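SxtG (Microseira wollei, PDB 6U1R) is an amidinotransferase of the saxitoxin biosynthetic pathway, probably moving an amidino group to its acceptor through a covalent amidino-cysteine intermediate. Local coordinates at residues S128-F139 with N155-Y163; K276-V284 with V315-V323. All coordinates share one frame; numbering follows the deposited sequence.

In the fold
The two contacts lie on opposite sides of the chain's centre, their own centres 24 Å apart and their nearest atoms about 7 Å apart, without touching. Interaction 1 reaches the predicted active site directly: the side chain of N134 comes about 3 Å from that of C368, the predicted amidino-cysteine nucleophile, and the side chain of D137 about 3 Å from that of H264, a predicted active-site residue. The side chains that carry interaction 2 lie farther off, that of F283 about 9 Å from that of H264 and that of L321 about 10 Å from that of C368. N322, next to L321, accepts a hydrogen bond from the backbone N of C368 through OD1, giving 315-323 a direct tie to that loop.

Interaction 1: S128-F139 with N155-Y163; sequences SGFCAANPRDVF and NRYFEAWAY
The backbones come closest at G129 and N155, whose CA atoms are 4.7 Å apart, and stand wider at A132-E159 and V138-A160. At the near end N155 ND2 donates to S128 O over 2.9 Å, tilted from the carbonyl plane, and also reaches T76 O. The centre is a buried salt-bridge network of D137, R156 and E159. R156 holds E159 side-on, NE to OE1 and NH2 to OE2, with nearly straight bonds (170° and 172°) on the syn sides of the carboxylate oxygens, though tilted out of the carboxylate plane. A type I turn from R156 to E159 brings the pair together, and a bend at chi3 (74°) swings the guanidinium back alongside it. At the other end R156 NH1 and NH2 converge on D137 OD2 from its anti side, the NH2 bond 2.9 Å long. Both acids lie at the guanidinium edge, while F130 CD2 sits over one face, toward its rim, 3.6 Å from R156 NE; ring and guanidinium planes are nearly perpendicular. This network lies against the predicted catalytic centre of the amidinotransferase fold: D137 packs on H264, and N134, whose ND2 donates to F362 O, packs on C368. Two waters extend the polar core, linking F130 N to E159 OE1 and N134 ND2 to E159 OE2. At its border the V138 CG2 methyl lies against the charged oxygen E159 OE2, at 3.4 Å. Beyond, F139 makes a T-shaped pair with Y163, its edge to the tyrosine face, centroids 5.0 Å apart. P135 CB lies 3.8 Å from Y163 CE2, and A160 CB packs on F139 CZ and V138 CG1.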
# COMPACT_ATOMS: atom_id res chain seq x y z
N SER A 128 -2.76 -18.95 -9.62
CA SER A 128 -2.70 -17.93 -10.66
C SER A 128 -3.29 -16.64 -10.10
O SER A 128 -3.89 -16.61 -9.02
CB SER A 128 -3.47 -18.34 -11.92
OG SER A 128 -4.88 -18.37 -11.67
N GLY A 129 -3.13 -15.58 -10.87
CA GLY A 129 -3.93 -14.39 -10.68
C GLY A 129 -5.28 -14.50 -11.35
O GLY A 129 -5.78 -15.60 -11.63
N PHE A 130 -5.88 -13.33 -11.61
CA PHE A 130 -7.20 -13.23 -12.24
C PHE A 130 -7.00 -12.65 -13.62
O PHE A 130 -6.65 -13.40 -14.56
CB PHE A 130 -8.15 -12.43 -11.32
CG PHE A 130 -9.55 -12.16 -11.91
CD1 PHE A 130 -10.23 -13.15 -12.60
CD2 PHE A 130 -10.17 -10.92 -11.73
CE1 PHE A 130 -11.51 -12.91 -13.13
CE2 PHE A 130 -11.47 -10.68 -12.25
CZ PHE A 130 -12.13 -11.66 -12.95
N CYS A 131 -7.11 -11.33 -13.81
CA CYS A 131 -7.00 -10.69 -15.12
C CYS A 131 -7.01 -9.18 -14.91
O CYS A 131 -7.14 -8.68 -13.78
CB CYS A 131 -8.13 -11.14 -16.06
SG CYS A 131 -9.79 -10.56 -15.65
N ALA A 132 -6.88 -8.43 -16.00
CA ALA A 132 -6.92 -6.97 -15.94
C ALA A 132 -8.15 -6.42 -16.67
O ALA A 132 -8.10 -5.34 -17.26
CB ALA A 132 -5.64 -6.37 -16.52
N ALA A 133 -9.27 -7.13 -16.58
CA ALA A 133 -10.50 -6.70 -17.23
C ALA A 133 -11.21 -5.59 -16.45
O ALA A 133 -11.99 -4.83 -17.06
CB ALA A 133 -11.45 -7.90 -17.41
N ASN A 134 -10.95 -5.43 -15.15
CA ASN A 134 -11.74 -4.55 -14.29
C ASN A 134 -10.84 -3.55 -13.56
O ASN A 134 -10.65 -3.67 -12.34
CB ASN A 134 -12.53 -5.36 -13.26
CG ASN A 134 -13.50 -6.34 -13.89
OD1 ASN A 134 -14.62 -5.98 -14.22
ND2 ASN A 134 -13.10 -7.60 -14.02
N PRO A 135 -10.31 -2.54 -14.25
CA PRO A 135 -9.54 -1.49 -13.55
C PRO A 135 -10.29 -0.86 -12.38
O PRO A 135 -9.66 -0.44 -11.39
CB PRO A 135 -9.27 -0.44 -14.64
CG PRO A 135 -9.68 -1.03 -15.92
CD PRO A 135 -10.54 -2.23 -15.67
N ARG A 136 -11.62 -0.76 -12.48
CA ARG A 136 -12.43 -0.11 -11.45
C ARG A 136 -12.31 -0.82 -10.09
O ARG A 136 -12.53 -0.19 -9.05
CB ARG A 136 -13.89 -0.08 -11.90
CG ARG A 136 -14.87 0.69 -11.01
CD ARG A 136 -14.80 2.19 -11.20
NE ARG A 136 -14.99 2.59 -12.60
CZ ARG A 136 -14.99 3.86 -13.01
NH1 ARG A 136 -14.88 4.85 -12.13
NH2 ARG A 136 -15.12 4.15 -14.29
N ASP A 137 -12.01 -2.12 -10.08
CA ASP A 137 -11.95 -2.85 -8.81
C ASP A 137 -10.70 -2.53 -8.00
O ASP A 137 -10.70 -2.67 -6.77
CB ASP A 137 -11.96 -4.37 -9.06
CG ASP A 137 -13.20 -4.86 -9.76
OD1 ASP A 137 -14.16 -4.06 -9.96
OD2 ASP A 137 -13.23 -6.07 -10.12
N VAL A 138 -9.62 -2.12 -8.67
CA VAL A 138 -8.27 -2.22 -8.13
C VAL A 138 -7.80 -0.88 -7.58
O VAL A 138 -6.96 -0.83 -6.68
CB VAL A 138 -7.31 -2.73 -9.23
CG1 VAL A 138 -5.86 -2.80 -8.73
CG2 VAL A 138 -7.79 -4.10 -9.72
N PHE A 139 -8.34 0.21 -8.14
CA PHE A 139 -7.88 1.57 -7.84
C PHE A 139 -9.07 2.50 -7.66
O PHE A 139 -10.05 2.40 -8.38
CB PHE A 139 -7.04 2.19 -8.97
CG PHE A 139 -5.93 1.32 -9.49
CD1 PHE A 139 -4.72 1.27 -8.84
CD2 PHE A 139 -6.11 0.56 -10.63
CE1 PHE A 139 -3.67 0.50 -9.33
CE2 PHE A 139 -5.06 -0.24 -11.12
CZ PHE A 139 -3.86 -0.27 -10.46
N ASN A 155 -6.21 -14.07 -5.01
CA ASN A 155 -5.76 -14.21 -6.39
C ASN A 155 -5.53 -12.87 -7.07
O ASN A 155 -4.91 -12.83 -8.13
CB ASN A 155 -6.77 -15.02 -7.19
CG ASN A 155 -6.85 -16.45 -6.72
OD1 ASN A 155 -7.56 -16.75 -5.76
ND2 ASN A 155 -6.10 -17.35 -7.37
N ARG A 156 -6.03 -11.78 -6.49
CA ARG A 156 -5.88 -10.45 -7.07
C ARG A 156 -4.76 -9.63 -6.41
O ARG A 156 -4.65 -8.44 -6.67
CB ARG A 156 -7.23 -9.71 -7.00
CG ARG A 156 -8.39 -10.57 -7.51
CD ARG A 156 -9.69 -9.78 -7.63
NE ARG A 156 -9.68 -8.86 -8.77
CZ ARG A 156 -10.73 -8.17 -9.17
NH1 ARG A 156 -11.88 -8.28 -8.53
NH2 ARG A 156 -10.64 -7.38 -10.24
N TYR A 157 -3.89 -10.28 -5.62
CA TYR A 157 -2.86 -9.60 -4.84
C TYR A 157 -1.93 -8.75 -5.69
O TYR A 157 -1.40 -7.73 -5.22
CB TYR A 157 -2.02 -10.65 -4.13
CG TYR A 157 -1.50 -10.33 -2.74
CD1 TYR A 157 -2.36 -9.97 -1.72
CD2 TYR A 157 -0.16 -10.48 -2.44
CE1 TYR A 157 -1.88 -9.74 -0.44
CE2 TYR A 157 0.33 -10.26 -1.19
CZ TYR A 157 -0.54 -9.91 -0.18
OH TYR A 157 0.01 -9.70 1.08
N PHE A 158 -1.67 -9.17 -6.93
CA PHE A 158 -0.74 -8.49 -7.81
C PHE A 158 -1.43 -7.92 -9.04
O PHE A 158 -0.79 -7.69 -10.07
CB PHE A 158 0.39 -9.45 -8.21
CG PHE A 158 1.28 -9.82 -7.07
CD1 PHE A 158 2.13 -8.88 -6.52
CD2 PHE A 158 1.24 -11.09 -6.51
CE1 PHE A 158 2.94 -9.18 -5.44
CE2 PHE A 158 2.06 -11.40 -5.42
CZ PHE A 158 2.90 -10.44 -4.89
N GLU A 159 -2.72 -7.66 -8.95
CA GLU A 159 -3.42 -7.20 -10.12
C GLU A 159 -3.00 -5.79 -10.53
O GLU A 159 -3.19 -5.42 -11.69
CB GLU A 159 -4.93 -7.26 -9.89
CG GLU A 159 -5.72 -7.20 -11.16
CD GLU A 159 -7.13 -7.73 -10.99
OE1 GLU A 159 -7.30 -8.82 -10.38
OE2 GLU A 159 -8.10 -7.07 -11.44
N ALA A 160 -2.42 -4.99 -9.62
CA ALA A 160 -1.99 -3.67 -10.05
C ALA A 160 -0.83 -3.71 -11.04
O ALA A 160 -0.55 -2.69 -11.68
CB ALA A 160 -1.60 -2.80 -8.85
N TRP A 161 -0.15 -4.85 -11.18
CA TRP A 161 1.10 -4.88 -11.94
C TRP A 161 0.90 -4.46 -13.40
O TRP A 161 1.74 -3.74 -13.96
CB TRP A 161 1.71 -6.28 -11.85
CG TRP A 161 2.53 -6.46 -10.59
CD1 TRP A 161 2.47 -5.71 -9.43
CD2 TRP A 161 3.57 -7.42 -10.39
NE1 TRP A 161 3.41 -6.16 -8.53
CE2 TRP A 161 4.09 -7.21 -9.09
CE3 TRP A 161 4.10 -8.44 -11.18
CZ2 TRP A 161 5.13 -7.99 -8.57
CZ3 TRP A 161 5.13 -9.21 -10.66
CH2 TRP A 161 5.63 -8.98 -9.37
N ALA A 162 -0.19 -4.88 -14.03
CA ALA A 162 -0.38 -4.53 -15.45
C ALA A 162 -0.48 -3.02 -15.66
O ALA A 162 -0.21 -2.54 -16.78
CB ALA A 162 -1.63 -5.20 -16.01
N TYR A 163 -0.80 -2.27 -14.61
CA TYR A 163 -1.01 -0.83 -14.67
C TYR A 163 0.20 0.01 -14.26
O TYR A 163 0.11 1.23 -14.30
CB TYR A 163 -2.18 -0.45 -13.77
CG TYR A 163 -3.45 -1.20 -14.07
CD1 TYR A 163 -3.69 -2.45 -13.52
CD2 TYR A 163 -4.43 -0.66 -14.90
CE1 TYR A 163 -4.84 -3.15 -13.80
CE2 TYR A 163 -5.58 -1.33 -15.16
CZ TYR A 163 -5.78 -2.58 -14.62
OH TYR A 163 -6.94 -3.24 -14.90
O HOH W 1 -5.11 -10.54 -10.91
O HOH W 2 -10.01 -7.75 -13.47

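Interaction 2: K276-V284 with V315-V323; sequences KILVNPEFV and VSEWAGLNV
W318 meets N280 with one indole face, over which N280 ND2 lies 3.2 Å from W318 CG, displaced toward the ring's rim; the same ND2 also lies over one face of the F283 ring, toward its rim. The amide plane is inclined 52° to the indole, so the amide does not stack flat on it. Around this pair, P281 CG touches the far end of the indole at W318 CH2 (3.8 Å), and E282 CG, in the conformer given, reaches W318 CZ2 at 3.7 Å. F283 closes the other end: the edge of the five-membered ring points at the phenylalanine face in a T-shaped pair, with centroids 5.0 Å apart and planes at 65°. L321 CD2 packs against N280, 3.9 Å from its CB, and L321 CG meets L278 CD2 at 4.0 Å. With its CG anti to the backbone N (chi1 -179°), N280 extends its amide between the tryptophan and its own turn. There OD1 accepts from E282 N in the carbonyl plane, forming an Asx turn, and from F283 N well above that plane, while ND2 donates to T267 O, so both ends of the amide are held and its rotation is restrained. S316 OG accepts from W318 N over 3.0 Å in an ST turn that positions the tryptophan's backbone. Y303 adds a second edge-to-face partner to W318. Residues 276-279 are the middle strand of a three-stranded mixed sheet, antiparallel to 269-273 and parallel to 297-300, and N280-F283 follow from its end; 315-323 leads through a short 3-10 turn, 319-321, into strand 324-325.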
# COMPACT_ATOMS: atom_id res chain seq x y z
N LYS A 276 -28.99 13.43 -9.83
CA LYS A 276 -29.58 12.26 -10.49
C LYS A 276 -28.80 11.00 -10.12
O LYS A 276 -27.63 10.87 -10.47
CB LYS A 276 -29.55 12.43 -12.01
CG LYS A 276 -30.16 13.73 -12.54
CD LYS A 276 -31.64 13.81 -12.24
CE LYS A 276 -32.22 15.18 -12.62
NZ LYS A 276 -32.11 15.42 -14.07
N ILE A 277 -29.46 10.05 -9.46
CA ILE A 277 -28.80 8.81 -9.05
C ILE A 277 -29.70 7.63 -9.38
O ILE A 277 -30.89 7.61 -9.03
CB ILE A 277 -28.41 8.86 -7.56
CG1 ILE A 277 -27.57 7.64 -7.16
CG2 ILE A 277 -29.64 9.06 -6.65
CD1 ILE A 277 -26.79 7.88 -5.87
N LEU A 278 -29.13 6.65 -10.08
CA LEU A 278 -29.80 5.44 -10.52
C LEU A 278 -29.71 4.36 -9.45
O LEU A 278 -28.61 4.06 -8.96
CB LEU A 278 -29.14 4.97 -11.82
CG LEU A 278 -29.62 3.73 -12.56
CD1 LEU A 278 -31.00 3.95 -13.14
CD2 LEU A 278 -28.63 3.39 -13.68
N VAL A 279 -30.85 3.75 -9.10
CA VAL A 279 -30.92 2.82 -7.98
C VAL A 279 -31.57 1.51 -8.41
O VAL A 279 -32.53 1.49 -9.18
CB VAL A 279 -31.69 3.45 -6.80
CG1 VAL A 279 -31.83 2.46 -5.69
CG2 VAL A 279 -30.97 4.69 -6.33
N ASN A 280 -31.02 0.42 -7.90
CA ASN A 280 -31.49 -0.93 -8.19
C ASN A 280 -32.69 -1.25 -7.32
O ASN A 280 -32.57 -1.24 -6.09
CB ASN A 280 -30.34 -1.91 -7.92
CG ASN A 280 -30.69 -3.35 -8.22
OD1 ASN A 280 -31.79 -3.82 -7.93
ND2 ASN A 280 -29.72 -4.07 -8.80
N PRO A 281 -33.87 -1.54 -7.89
CA PRO A 281 -35.06 -1.70 -7.04
C PRO A 281 -35.07 -2.97 -6.20
O PRO A 281 -35.83 -3.03 -5.23
CB PRO A 281 -36.22 -1.70 -8.06
CG PRO A 281 -35.64 -2.28 -9.27
CD PRO A 281 -34.18 -1.77 -9.31
N GLU A 282 -34.28 -3.97 -6.55
CA GLU A 282 -34.21 -5.20 -5.76
C GLU A 282 -33.14 -5.13 -4.68
O GLU A 282 -33.31 -5.75 -3.62
CB GLU A 282 -33.94 -6.38 -6.70
CG GLU A 282 -35.14 -6.76 -7.57
CD GLU A 282 -36.27 -7.36 -6.75
OE1 GLU A 282 -35.98 -8.20 -5.88
OE2 GLU A 282 -37.45 -6.99 -6.98
N PHE A 283 -32.04 -4.42 -4.91
CA PHE A 283 -30.96 -4.37 -3.93
C PHE A 283 -31.07 -3.20 -2.94
O PHE A 283 -30.37 -3.22 -1.92
CB PHE A 283 -29.60 -4.27 -4.63
CG PHE A 283 -29.25 -5.44 -5.53
CD1 PHE A 283 -30.02 -6.60 -5.57
CD2 PHE A 283 -28.12 -5.37 -6.33
CE1 PHE A 283 -29.68 -7.65 -6.41
CE2 PHE A 283 -27.77 -6.41 -7.17
CZ PHE A 283 -28.54 -7.56 -7.20
N VAL A 284 -31.90 -2.19 -3.22
CA VAL A 284 -31.97 -0.99 -2.39
C VAL A 284 -33.39 -0.79 -1.90
O VAL A 284 -34.33 -0.79 -2.71
CB VAL A 284 -31.49 0.25 -3.18
CG1 VAL A 284 -31.79 1.53 -2.43
CG2 VAL A 284 -30.00 0.15 -3.47
N VAL A 315 -23.31 -14.20 -14.47
CA VAL A 315 -24.07 -12.98 -14.75
C VAL A 315 -25.02 -12.67 -13.60
O VAL A 315 -25.56 -13.56 -12.94
CB VAL A 315 -24.87 -13.15 -16.06
CG1 VAL A 315 -23.94 -13.23 -17.26
CG2 VAL A 315 -25.78 -14.40 -15.99
N SER A 316 -25.22 -11.37 -13.35
CA SER A 316 -26.40 -10.87 -12.66
C SER A 316 -27.27 -10.17 -13.69
O SER A 316 -26.76 -9.54 -14.63
CB SER A 316 -26.04 -9.90 -11.53
OG SER A 316 -27.15 -9.08 -11.15
N GLU A 317 -28.58 -10.29 -13.54
CA GLU A 317 -29.45 -9.62 -14.49
C GLU A 317 -29.38 -8.11 -14.33
O GLU A 317 -29.85 -7.39 -15.22
CB GLU A 317 -30.88 -10.15 -14.34
CG GLU A 317 -31.71 -9.49 -13.28
CD GLU A 317 -32.87 -10.37 -12.85
OE1 GLU A 317 -32.66 -11.25 -12.00
OE2 GLU A 317 -33.99 -10.18 -13.39
N TRP A 318 -28.78 -7.61 -13.26
CA TRP A 318 -28.73 -6.17 -13.04
C TRP A 318 -27.49 -5.54 -13.66
O TRP A 318 -27.18 -4.39 -13.36
CB TRP A 318 -28.82 -5.86 -11.54
CG TRP A 318 -30.20 -6.23 -11.06
CD1 TRP A 318 -30.53 -7.31 -10.30
CD2 TRP A 318 -31.43 -5.57 -11.39
NE1 TRP A 318 -31.89 -7.34 -10.10
CE2 TRP A 318 -32.46 -6.29 -10.77
CE3 TRP A 318 -31.76 -4.43 -12.14
CZ2 TRP A 318 -33.80 -5.91 -10.86
CZ3 TRP A 318 -33.10 -4.05 -12.23
CH2 TRP A 318 -34.10 -4.80 -11.60
N ALA A 319 -26.80 -6.27 -14.55
CA ALA A 319 -25.63 -5.71 -15.22
C ALA A 319 -25.94 -4.43 -15.99
O ALA A 319 -25.01 -3.67 -16.30
CB ALA A 319 -25.03 -6.75 -16.17
N GLY A 320 -27.21 -4.18 -16.32
CA GLY A 320 -27.56 -3.01 -17.11
C GLY A 320 -27.28 -1.69 -16.42
O GLY A 320 -27.16 -0.66 -17.11
N LEU A 321 -27.21 -1.68 -15.08
CA LEU A 321 -26.89 -0.46 -14.33
C LEU A 321 -25.42 -0.06 -14.42
O LEU A 321 -25.09 1.07 -14.03
CB LEU A 321 -27.28 -0.63 -12.85
CG LEU A 321 -28.75 -0.38 -12.48
CD1 LEU A 321 -29.60 -1.60 -12.78
CD2 LEU A 321 -28.85 -0.00 -11.02
N ASN A 322 -24.53 -0.93 -14.91
CA ASN A 322 -23.10 -0.66 -14.92
C ASN A 322 -22.73 0.25 -16.09
O ASN A 322 -21.81 -0.05 -16.85
CB ASN A 322 -22.34 -2.00 -14.98
CG ASN A 322 -20.91 -1.91 -14.52
OD1 ASN A 322 -19.98 -2.23 -15.28
ND2 ASN A 322 -20.71 -1.54 -13.26
N VAL A 323 -23.42 1.39 -16.20
CA VAL A 323 -23.22 2.34 -17.30
C VAL A 323 -22.00 3.22 -17.06
O VAL A 323 -21.46 3.28 -15.94
CB VAL A 323 -24.48 3.21 -17.48
CG1 VAL A 323 -25.66 2.36 -17.96
CG2 VAL A 323 -24.81 3.96 -16.17